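Local structure of prolyl-tRNA synthetase (Naegleria fowleri, 6UYH) at residues F53-V58 with L271-L276; Q59-A64 with K192-E197; E197-P202 with P293-C298. The protein probably joins proline to its cognate tRNA at the expense of ATP, as expected of a class II aminoacyl-tRNA synthetase. One frame throughout, in Å; residues are numbered along the deposited sequence. Where two conformers were deposited one is given.

The three contacts illustrate how a class II synthetase core is tied together by segments distant in sequence. Interactions 1 and 2 both use helix 49-67, first against the strand-to-helix corner that carries nucleotide-binding residues, then against helix 177-198; interaction 3 takes up the end of that second helix and joins it to the loop before strand 300-304, and E197 belongs to both interactions 2 and 3. Interaction 1 is wholly buried and packs aromatic and aliphatic groups with no hydrogen bond across it. Interaction 2 is only partly buried, and an ion pair borders its apolar centre. Interaction 3, largely buried like interaction 1, alone of the three has direct and water-mediated hydrogen bonds between its segments.

Interaction 1 (F53-V58 with L271-L276); sequences FVWESV and LSTRTL. With ANP (phosphoaminophosphonic acid-adenylate ester), chain C.
W55, on the long helix of class II motif 1, lays its indole against T273 in the strand-to-helix corner of motif 3. Methyl CG2 of T273 stands over one face of the indole, 3.7 Å from the centroid of the W55 five-membered ring and 17° off its normal, a CH-pi contact. The ring reaches the corner because CG of W55 is anti to the backbone N (chi1 -173°), which carries the indole out from the flank of the helix. A backbone oxygen, L271 O, meets the ring edge near its plane, 3.5 Å from W55 CH2. T275 OG1 approaches obliquely, 3.5 Å from W55 CZ3, and its rotation is fixed by donating to S272 O at 2.8 Å; that oxygen also accepts from T275 N, so two donors grip it. Aliphatic groups complete the interface: V54 CG1 lies alongside L276 CD1, 3.8 Å away, the two side chains running in opposite directions, and V58 CG1 meets L271 CD2 tip to tip at 4.1 Å. Beyond the corner lies the nucleotide. S272 OG accepts a capping bond from R274 N and donates to N3 of the ATP analogue at 2.8 Å. R274, bent at chi3, turns one guanidinium face to the ribose C2', while its NH1 and NH2 both donate to the gamma-phosphate oxygen O3G, with NH2 at 2.8 Å.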
loop_
_atom_site.group_PDB
_atom_site.type_symbol
_atom_site.label_atom_id
_atom_site.label_comp_id
_atom_site.label_asym_id
_atom_site.label_seq_id
_atom_site.Cartn_x
_atom_site.Cartn_y
_atom_site.Cartn_z
ATOM N N PHE A 53 5.805 -7.898 -6.443
ATOM C CA PHE A 53 5.237 -9.103 -5.846
ATOM C C PHE A 53 5.992 -9.534 -4.594
ATOM O O PHE A 53 5.385 -10.000 -3.622
ATOM C CB PHE A 53 5.229 -10.246 -6.863
ATOM C CG PHE A 53 4.621 -11.522 -6.327
ATOM C CD1 PHE A 53 3.262 -11.747 -6.424
ATOM C CD2 PHE A 53 5.412 -12.482 -5.699
ATOM C CE1 PHE A 53 2.700 -12.902 -5.923
ATOM C CE2 PHE A 53 4.847 -13.641 -5.183
ATOM C CZ PHE A 53 3.493 -13.847 -5.297
ATOM N N VAL A 54 7.324 -9.418 -4.608
ATOM C CA VAL A 54 8.104 -9.786 -3.428
ATOM C C VAL A 54 7.717 -8.908 -2.246
ATOM O O VAL A 54 7.514 -9.392 -1.125
ATOM C CB VAL A 54 9.612 -9.692 -3.721
ATOM C CG1 VAL A 54 10.418 -10.053 -2.451
ATOM C CG2 VAL A 54 10.006 -10.639 -4.839
ATOM N N TRP A 55 7.624 -7.597 -2.468
ATOM C CA TRP A 55 7.291 -6.706 -1.359
ATOM C C TRP A 55 5.862 -6.942 -0.875
ATOM O O TRP A 55 5.605 -6.940 0.332
ATOM C CB TRP A 55 7.501 -5.250 -1.773
ATOM C CG TRP A 55 7.353 -4.266 -0.648
ATOM C CD1 TRP A 55 6.464 -3.219 -0.585
ATOM C CD2 TRP A 55 8.108 -4.226 0.576
ATOM N NE1 TRP A 55 6.638 -2.528 0.599
ATOM C CE2 TRP A 55 7.629 -3.130 1.329
ATOM C CE3 TRP A 55 9.143 -5.011 1.108
ATOM C CZ2 TRP A 55 8.146 -2.804 2.590
ATOM C CZ3 TRP A 55 9.659 -4.683 2.362
ATOM C CH2 TRP A 55 9.157 -3.588 3.086
ATOM N N GLU A 56 4.928 -7.194 -1.796
ATOM C CA GLU A 56 3.570 -7.538 -1.371
ATOM C C GLU A 56 3.556 -8.807 -0.527
ATOM O O GLU A 56 2.744 -8.930 0.399
ATOM C CB GLU A 56 2.657 -7.708 -2.586
ATOM C CG GLU A 56 2.369 -6.414 -3.302
ATOM C CD GLU A 56 1.410 -6.619 -4.459
ATOM O OE1 GLU A 56 1.407 -7.726 -5.037
ATOM O OE2 GLU A 56 0.660 -5.685 -4.777
ATOM N N SER A 57 4.426 -9.770 -0.858
ATOM C CA SER A 57 4.514 -11.017 -0.104
ATOM C C SER A 57 5.024 -10.761 1.306
ATOM O O SER A 57 4.516 -11.333 2.276
ATOM C CB SER A 57 5.427 -12.007 -0.823
ATOM O OG SER A 57 4.853 -12.473 -2.044
ATOM N N VAL A 58 6.010 -9.884 1.429
ATOM C CA VAL A 58 6.495 -9.484 2.746
ATOM C C VAL A 58 5.377 -8.818 3.532
ATOM O O VAL A 58 5.157 -9.131 4.710
ATOM C CB VAL A 58 7.719 -8.566 2.601
ATOM C CG1 VAL A 58 8.095 -7.955 3.957
ATOM C CG2 VAL A 58 8.878 -9.376 2.037
ATOM N N LEU A 271 11.215 -1.758 8.507
ATOM C CA LEU A 271 11.773 -2.717 7.559
ATOM C C LEU A 271 11.408 -2.205 6.171
ATOM O O LEU A 271 10.254 -1.825 5.964
ATOM C CB LEU A 271 11.167 -4.113 7.789
ATOM C CG LEU A 271 11.612 -5.266 6.889
ATOM C CD1 LEU A 271 12.922 -5.831 7.398
ATOM C CD2 LEU A 271 10.534 -6.344 6.827
ATOM N N SER A 272 12.364 -2.186 5.229
ATOM C CA SER A 272 12.154 -1.517 3.933
ATOM C C SER A 272 12.388 -2.456 2.750
ATOM O O SER A 272 12.792 -3.614 2.903
ATOM C CB SER A 272 13.093 -0.320 3.785
ATOM O OG SER A 272 14.386 -0.770 3.406
ATOM N N THR A 273 12.205 -1.895 1.547
ATOM C CA THR A 273 12.510 -2.580 0.297
ATOM C C THR A 273 14.006 -2.840 0.109
ATOM O O THR A 273 14.384 -3.469 -0.885
ATOM C CB THR A 273 11.936 -1.787 -0.887
ATOM O OG1 THR A 273 12.140 -0.372 -0.705
ATOM C CG2 THR A 273 10.422 -2.077 -1.016
ATOM N N ARG A 274 14.851 -2.390 1.039
ATOM C CA ARG A 274 16.224 -2.881 1.101
ATOM C C ARG A 274 16.262 -4.408 1.127
ATOM O O ARG A 274 17.184 -5.022 0.570
ATOM C CB ARG A 274 16.920 -2.284 2.339
ATOM C CG ARG A 274 18.234 -2.948 2.716
ATOM C CD ARG A 274 18.924 -2.172 3.844
ATOM N NE ARG A 274 19.316 -0.838 3.410
ATOM C CZ ARG A 274 19.986 0.012 4.166
ATOM N NH1 ARG A 274 20.364 -0.350 5.394
ATOM N NH2 ARG A 274 20.289 1.213 3.688
ATOM N N THR A 275 15.264 -5.028 1.756
ATOM C CA THR A 275 15.137 -6.486 1.786
ATOM C C THR A 275 15.313 -7.109 0.410
ATOM O O THR A 275 15.968 -8.149 0.271
ATOM C CB THR A 275 13.762 -6.886 2.337
ATOM O OG1 THR A 275 12.735 -6.144 1.661
ATOM C CG2 THR A 275 13.686 -6.608 3.822
ATOM N N LEU A 276 14.713 -6.497 -0.614
ATOM C CA LEU A 276 14.794 -7.052 -1.964
ATOM C C LEU A 276 16.231 -7.032 -2.477
ATOM O O LEU A 276 16.669 -7.968 -3.156
ATOM C CB LEU A 276 13.886 -6.275 -2.919
ATOM C CG LEU A 276 12.423 -6.728 -3.019
ATOM C CD1 LEU A 276 11.725 -6.591 -1.689
ATOM C CD2 LEU A 276 11.702 -5.919 -4.071
HETATM P PG ANP C . 21.409 3.550 7.046
HETATM O O1G ANP C . 22.760 3.577 7.588
HETATM O O2G ANP C . 21.139 4.936 6.321
HETATM O O3G ANP C . 21.353 2.333 6.044
HETATM P PB ANP C . 19.201 4.342 8.912
HETATM O O1B ANP C . 19.515 4.613 10.306
HETATM O O2B ANP C . 19.159 5.685 8.119
HETATM N N3B ANP C . 20.271 3.310 8.206
HETATM P PA ANP C . 16.447 3.749 9.569
HETATM O O1A ANP C . 16.563 3.257 10.958
HETATM O O2A ANP C . 16.010 5.177 9.548
HETATM O O3A ANP C . 17.819 3.651 8.774
HETATM O "O5'" ANP C . 15.452 2.918 8.614
HETATM C "C5'" ANP C . 14.832 1.639 8.882
HETATM C "C4'" ANP C . 15.375 0.660 7.874
HETATM O "O4'" ANP C . 15.117 1.142 6.536
HETATM C "C3'" ANP C . 16.886 0.506 7.944
HETATM O "O3'" ANP C . 17.246 -0.456 8.928
HETATM C "C2'" ANP C . 17.243 0.047 6.529
HETATM O "O2'" ANP C . 17.196 -1.371 6.442
HETATM C "C1'" ANP C . 16.160 0.728 5.668
HETATM N N9 ANP C . 16.639 1.894 4.937
HETATM C C8 ANP C . 17.230 3.016 5.460
HETATM N N7 ANP C . 17.557 3.917 4.567
HETATM C C5 ANP C . 17.150 3.349 3.365
HETATM C C6 ANP C . 17.215 3.800 2.035
HETATM N N6 ANP C . 17.682 4.998 1.674
HETATM N N1 ANP C . 16.751 2.973 1.072
HETATM C C2 ANP C . 16.233 1.794 1.430
HETATM N N3 ANP C . 16.102 1.271 2.651
HETATM C C4 ANP C . 16.587 2.102 3.580
#

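Interaction 2 (Q59-A64 with K192-E197); sequences QKFFDA and KRVYEE
F61 and V194 supply the apolar part of this helix-to-helix contact. The phenyl of F61 points its edge at V194, bringing CE2 to 3.8 Å from CG2, and F62 touches the same methyl more loosely, its CD1 4.3 Å from V194 CG2. With chi1 at 172° the ring of F61 is swung away from its own backbone N, out toward helix 177-198. A second kind of contact joins ring and cation: CZ of F61 sits over the centre of one face of the R193 guanidinium, 3.9 Å from R193 CZ, with the two planes 83° apart. The charge thus meets the ring rim and not its pi face. Within the class II core this pairs the motif 1 helix 49-67 with helix 177-198, and the short segments run roughly antiparallel (142°) with axes 10.8 Å apart. The ion pair lies within helix 177-198, between R193 and E197 four residues on. R193 grips E197 side-on: NE reaches OE1 at 3.0 Å, from above the carboxylate plane, and NH2 reaches the syn lone pair of OE2 at 3.1 Å. Both acceptors lie near the guanidinium plane, so the carboxylate holds R193 in the rotation that offers its face to F61.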
loop_
_atom_site.group_PDB
_atom_site.type_symbol
_atom_site.label_atom_id
_atom_site.label_comp_id
_atom_site.label_asym_id
_atom_site.label_seq_id
_atom_site.Cartn_x
_atom_site.Cartn_y
_atom_site.Cartn_z
ATOM N N GLN A 59 4.643 -7.896 2.884
ATOM C CA GLN A 59 3.531 -7.202 3.538
ATOM C C GLN A 59 2.513 -8.195 4.081
ATOM O O GLN A 59 2.060 -8.089 5.225
ATOM C CB GLN A 59 2.838 -6.239 2.553
ATOM C CG GLN A 59 3.689 -5.078 1.999
ATOM C CD GLN A 59 2.928 -4.132 1.037
ATOM O OE1 GLN A 59 2.116 -4.562 0.196
ATOM N NE2 GLN A 59 3.210 -2.836 1.151
ATOM N N LYS A 60 2.120 -9.159 3.247
ATOM C CA LYS A 60 1.079 -10.097 3.646
ATOM C C LYS A 60 1.504 -10.893 4.872
ATOM O O LYS A 60 0.730 -11.056 5.825
ATOM C CB LYS A 60 0.755 -11.031 2.479
ATOM C CG LYS A 60 -0.223 -12.140 2.825
ATOM C CD LYS A 60 -0.410 -13.093 1.654
ATOM C CE LYS A 60 -1.428 -14.163 1.980
ATOM N NZ LYS A 60 -2.087 -14.643 0.741
ATOM N N PHE A 61 2.739 -11.402 4.852
ATOM C CA PHE A 61 3.266 -12.159 5.980
ATOM C C PHE A 61 3.373 -11.290 7.229
ATOM O O PHE A 61 2.916 -11.679 8.310
ATOM C CB PHE A 61 4.633 -12.730 5.618
ATOM C CG PHE A 61 5.351 -13.378 6.771
ATOM C CD1 PHE A 61 4.996 -14.644 7.206
ATOM C CD2 PHE A 61 6.390 -12.722 7.410
ATOM C CE1 PHE A 61 5.678 -15.255 8.262
ATOM C CE2 PHE A 61 7.082 -13.318 8.466
ATOM C CZ PHE A 61 6.719 -14.588 8.894
ATOM N N PHE A 62 3.993 -10.114 7.101
ATOM C CA PHE A 62 4.242 -9.285 8.278
ATOM C C PHE A 62 2.934 -8.786 8.881
ATOM O O PHE A 62 2.763 -8.817 10.103
ATOM C CB PHE A 62 5.161 -8.115 7.911
ATOM C CG PHE A 62 5.704 -7.360 9.103
ATOM C CD1 PHE A 62 6.754 -7.879 9.846
ATOM C CD2 PHE A 62 5.184 -6.121 9.453
ATOM C CE1 PHE A 62 7.267 -7.189 10.941
ATOM C CE2 PHE A 62 5.699 -5.414 10.547
ATOM C CZ PHE A 62 6.736 -5.949 11.280
ATOM N N ASP A 63 1.995 -8.339 8.035
ATOM C CA ASP A 63 0.681 -7.910 8.504
ATOM C C ASP A 63 0.005 -8.997 9.320
ATOM O O ASP A 63 -0.595 -8.723 10.366
ATOM C CB ASP A 63 -0.222 -7.540 7.318
ATOM C CG ASP A 63 -0.212 -6.048 6.994
ATOM O OD1 ASP A 63 0.454 -5.278 7.700
ATOM O OD2 ASP A 63 -0.876 -5.664 6.008
ATOM N N ALA A 64 0.028 -10.238 8.824
ATOM C CA ALA A 64 -0.648 -11.296 9.565
ATOM C C ALA A 64 0.028 -11.550 10.906
ATOM O O ALA A 64 -0.656 -11.848 11.889
ATOM C CB ALA A 64 -0.709 -12.582 8.738
ATOM N N LYS A 192 13.773 -11.265 11.671
ATOM C CA LYS A 192 14.550 -12.466 11.377
ATOM C C LYS A 192 13.724 -13.457 10.556
ATOM O O LYS A 192 14.226 -14.056 9.600
ATOM C CB LYS A 192 15.039 -13.103 12.681
ATOM C CG LYS A 192 15.704 -14.477 12.544
ATOM C CD LYS A 192 14.690 -15.583 12.773
ATOM C CE LYS A 192 15.334 -16.880 13.225
ATOM N NZ LYS A 192 14.251 -17.826 13.612
ATOM N N ARG A 193 12.443 -13.630 10.903
ATOM C CA ARG A 193 11.612 -14.575 10.158
ATOM C C ARG A 193 11.357 -14.108 8.727
ATOM O O ARG A 193 11.294 -14.935 7.810
ATOM C CB ARG A 193 10.294 -14.810 10.891
ATOM C CG ARG A 193 10.494 -15.466 12.254
ATOM C CD ARG A 193 9.155 -15.756 12.910
ATOM N NE ARG A 193 8.367 -16.668 12.092
ATOM C CZ ARG A 193 7.044 -16.767 12.144
ATOM N NH1 ARG A 193 6.349 -16.012 12.989
ATOM N NH2 ARG A 193 6.417 -17.618 11.349
ATOM N N VAL A 194 11.182 -12.801 8.507
ATOM C CA VAL A 194 11.041 -12.313 7.132
ATOM C C VAL A 194 12.263 -12.704 6.314
ATOM O O VAL A 194 12.151 -13.302 5.240
ATOM C CB VAL A 194 10.828 -10.787 7.096
ATOM C CG1 VAL A 194 10.944 -10.271 5.633
ATOM C CG2 VAL A 194 9.460 -10.403 7.690
ATOM N N TYR A 195 13.453 -12.372 6.811
ATOM C CA TYR A 195 14.654 -12.679 6.046
ATOM C C TYR A 195 14.824 -14.184 5.861
ATOM O O TYR A 195 15.045 -14.658 4.741
ATOM C CB TYR A 195 15.873 -12.069 6.724
ATOM C CG TYR A 195 16.089 -10.636 6.334
ATOM C CD1 TYR A 195 15.773 -9.591 7.204
ATOM C CD2 TYR A 195 16.579 -10.318 5.067
ATOM C CE1 TYR A 195 15.980 -8.266 6.828
ATOM C CE2 TYR A 195 16.779 -9.007 4.684
ATOM C CZ TYR A 195 16.483 -7.985 5.566
ATOM O OH TYR A 195 16.689 -6.682 5.164
ATOM N N GLU A 196 14.687 -14.959 6.940
ATOM C CA GLU A 196 15.050 -16.376 6.857
ATOM C C GLU A 196 13.935 -17.211 6.231
ATOM O O GLU A 196 14.194 -18.026 5.343
ATOM C CB GLU A 196 15.436 -16.903 8.239
ATOM C CG GLU A 196 16.735 -16.222 8.762
ATOM C CD GLU A 196 17.522 -17.045 9.758
ATOM O OE1 GLU A 196 17.083 -18.156 10.118
ATOM O OE2 GLU A 196 18.597 -16.568 10.179
ATOM N N GLU A 197 12.685 -17.003 6.657
ATOM C CA GLU A 197 11.592 -17.863 6.201
ATOM C C GLU A 197 11.027 -17.441 4.844
ATOM O O GLU A 197 10.554 -18.296 4.092
ATOM C CB GLU A 197 10.471 -17.902 7.244
ATOM C CG GLU A 197 10.875 -18.587 8.548
ATOM C CD GLU A 197 9.808 -18.504 9.641
ATOM O OE1 GLU A 197 10.178 -18.639 10.826
ATOM O OE2 GLU A 197 8.608 -18.303 9.329
#

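Interaction 3 (E197-P202 with P293-C298); sequences ELLAVP and PRVAFC. With EDO (1,2-ethanediol), chain Q.
A hydrogen bond from R294 to the carbonyl of E197, backed by L198 packing on R294 and by V295 packing on L198 and L199, fastens the loop 293-298 to the C-terminal end of helix 177-198. NH1 of R294 donates to E197 O at 2.9 Å, in the carbonyl plane and on a lone pair, with a C=O...N angle of 131°. The arginine is extended from CG to NE, which lets its tip reach the carbonyl. One residue on, a water donates to L198 O at 2.9 Å and accepts from R294 N at 2.8 Å. One carbonyl is thus bonded directly by the loop, the next through the water; the chain then turns away at A200, whose phi is positive. The loop connects helix 274-283 of the class II core to strand 300-304, consistent with a junction to the anticodon-binding domain. R294 NH2 also forms a salt bridge to D399 of helix 391-415, and R294 NE donates to O1 of an ethanediol, probably from the crystallisation liquor. The carboxylate of E197 belongs to R193. On the apolar side L198 CD2 crosses R294 CB at 4.0 Å, while V295 CG1 lies 4.0 Å from L199 CD2 and 4.1 Å from L198 CB.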
loop_
_atom_site.group_PDB
_atom_site.type_symbol
_atom_site.label_atom_id
_atom_site.label_comp_id
_atom_site.label_asym_id
_atom_site.label_seq_id
_atom_site.Cartn_x
_atom_site.Cartn_y
_atom_site.Cartn_z
ATOM N N GLU A 197 12.685 -17.003 6.657
ATOM C CA GLU A 197 11.592 -17.863 6.201
ATOM C C GLU A 197 11.027 -17.441 4.844
ATOM O O GLU A 197 10.554 -18.296 4.092
ATOM C CB GLU A 197 10.471 -17.902 7.244
ATOM C CG GLU A 197 10.875 -18.587 8.548
ATOM C CD GLU A 197 9.808 -18.504 9.641
ATOM O OE1 GLU A 197 10.178 -18.639 10.826
ATOM O OE2 GLU A 197 8.608 -18.303 9.329
ATOM N N LEU A 198 11.062 -16.156 4.498
ATOM C CA LEU A 198 10.584 -15.702 3.195
ATOM C C LEU A 198 11.704 -15.553 2.172
ATOM O O LEU A 198 11.566 -16.008 1.031
ATOM C CB LEU A 198 9.840 -14.363 3.326
ATOM C CG LEU A 198 8.498 -14.401 4.056
ATOM C CD1 LEU A 198 7.848 -13.027 4.025
ATOM C CD2 LEU A 198 7.598 -15.448 3.423
ATOM N N LEU A 199 12.805 -14.904 2.554
ATOM C CA LEU A 199 13.876 -14.540 1.626
ATOM C C LEU A 199 15.064 -15.491 1.648
ATOM O O LEU A 199 15.983 -15.318 0.833
ATOM C CB LEU A 199 14.360 -13.112 1.928
ATOM C CG LEU A 199 13.235 -12.062 1.982
ATOM C CD1 LEU A 199 13.781 -10.681 2.312
ATOM C CD2 LEU A 199 12.428 -12.024 0.679
ATOM N N ALA A 200 15.069 -16.476 2.553
ATOM C CA ALA A 200 16.168 -17.434 2.710
ATOM C C ALA A 200 17.509 -16.733 2.936
ATOM O O ALA A 200 18.552 -17.191 2.471
ATOM C CB ALA A 200 16.241 -18.392 1.514
ATOM N N VAL A 201 17.487 -15.621 3.663
ATOM C CA VAL A 201 18.692 -14.853 3.983
ATOM C C VAL A 201 18.970 -14.997 5.477
ATOM O O VAL A 201 18.098 -14.677 6.292
ATOM C CB VAL A 201 18.546 -13.369 3.610
ATOM C CG1 VAL A 201 19.714 -12.571 4.202
ATOM C CG2 VAL A 201 18.487 -13.189 2.090
ATOM N N PRO A 202 20.159 -15.430 5.882
ATOM C CA PRO A 202 20.450 -15.557 7.313
ATOM C C PRO A 202 20.776 -14.206 7.931
ATOM O O PRO A 202 21.275 -13.297 7.264
ATOM C CB PRO A 202 21.671 -16.486 7.337
ATOM C CG PRO A 202 22.397 -16.147 6.066
ATOM C CD PRO A 202 21.288 -15.876 5.046
ATOM N N PRO A 293 11.384 -19.591 -3.029
ATOM C CA PRO A 293 10.038 -19.999 -3.475
ATOM C C PRO A 293 8.882 -19.229 -2.841
ATOM O O PRO A 293 7.863 -19.012 -3.504
ATOM C CB PRO A 293 9.997 -21.487 -3.100
ATOM C CG PRO A 293 11.428 -21.928 -3.227
ATOM C CD PRO A 293 12.268 -20.747 -2.789
ATOM N N ARG A 294 8.999 -18.794 -1.589
ATOM C CA ARG A 294 7.857 -18.163 -0.943
ATOM C C ARG A 294 7.613 -16.730 -1.404
ATOM O O ARG A 294 6.555 -16.168 -1.091
ATOM C CB ARG A 294 8.027 -18.225 0.578
ATOM C CG ARG A 294 7.832 -19.654 1.097
ATOM C CD ARG A 294 8.547 -19.941 2.410
ATOM N NE ARG A 294 8.814 -21.370 2.567
ATOM C CZ ARG A 294 9.526 -21.899 3.558
ATOM N NH1 ARG A 294 10.050 -21.108 4.493
ATOM N NH2 ARG A 294 9.719 -23.214 3.616
ATOM N N VAL A 295 8.540 -16.122 -2.143
ATOM C CA VAL A 295 8.288 -14.806 -2.714
ATOM C C VAL A 295 8.392 -14.809 -4.233
ATOM O O VAL A 295 8.424 -13.746 -4.846
ATOM C CB VAL A 295 9.212 -13.733 -2.104
ATOM C CG1 VAL A 295 9.011 -13.658 -0.589
ATOM C CG2 VAL A 295 10.676 -14.011 -2.448
ATOM N N ALA A 296 8.418 -15.985 -4.856
ATOM C CA ALA A 296 8.576 -16.080 -6.305
ATOM C C ALA A 296 7.243 -15.835 -7.002
ATOM O O ALA A 296 6.280 -16.565 -6.755
ATOM C CB ALA A 296 9.127 -17.454 -6.683
ATOM N N PHE A 297 7.207 -14.849 -7.912
ATOM C CA PHE A 297 5.980 -14.546 -8.654
ATOM C C PHE A 297 5.449 -15.790 -9.353
ATOM O O PHE A 297 4.230 -15.981 -9.477
ATOM C CB PHE A 297 6.240 -13.430 -9.674
ATOM C CG PHE A 297 7.033 -13.881 -10.859
ATOM C CD1 PHE A 297 6.405 -14.237 -12.039
ATOM C CD2 PHE A 297 8.416 -13.991 -10.774
ATOM C CE1 PHE A 297 7.140 -14.688 -13.127
ATOM C CE2 PHE A 297 9.166 -14.443 -11.857
ATOM C CZ PHE A 297 8.525 -14.795 -13.037
ATOM N N CYS A 298 6.356 -16.632 -9.840
ATOM C CA CYS A 298 6.028 -17.942 -10.381
ATOM C C CYS A 298 6.938 -18.943 -9.688
ATOM O O CYS A 298 8.164 -18.787 -9.717
ATOM C CB CYS A 298 6.223 -17.986 -11.899
ATOM S SG CYS A 298 6.094 -19.637 -12.632
HETATM C C1 EDO Q . 6.796 -22.941 -0.556
HETATM O O1 EDO Q . 6.874 -23.119 0.863
HETATM C C2 EDO Q . 6.028 -24.116 -1.150
HETATM O O2 EDO Q . 4.828 -24.327 -0.401
HETATM O O HOH W 1 11.221 -18.792 0.157
#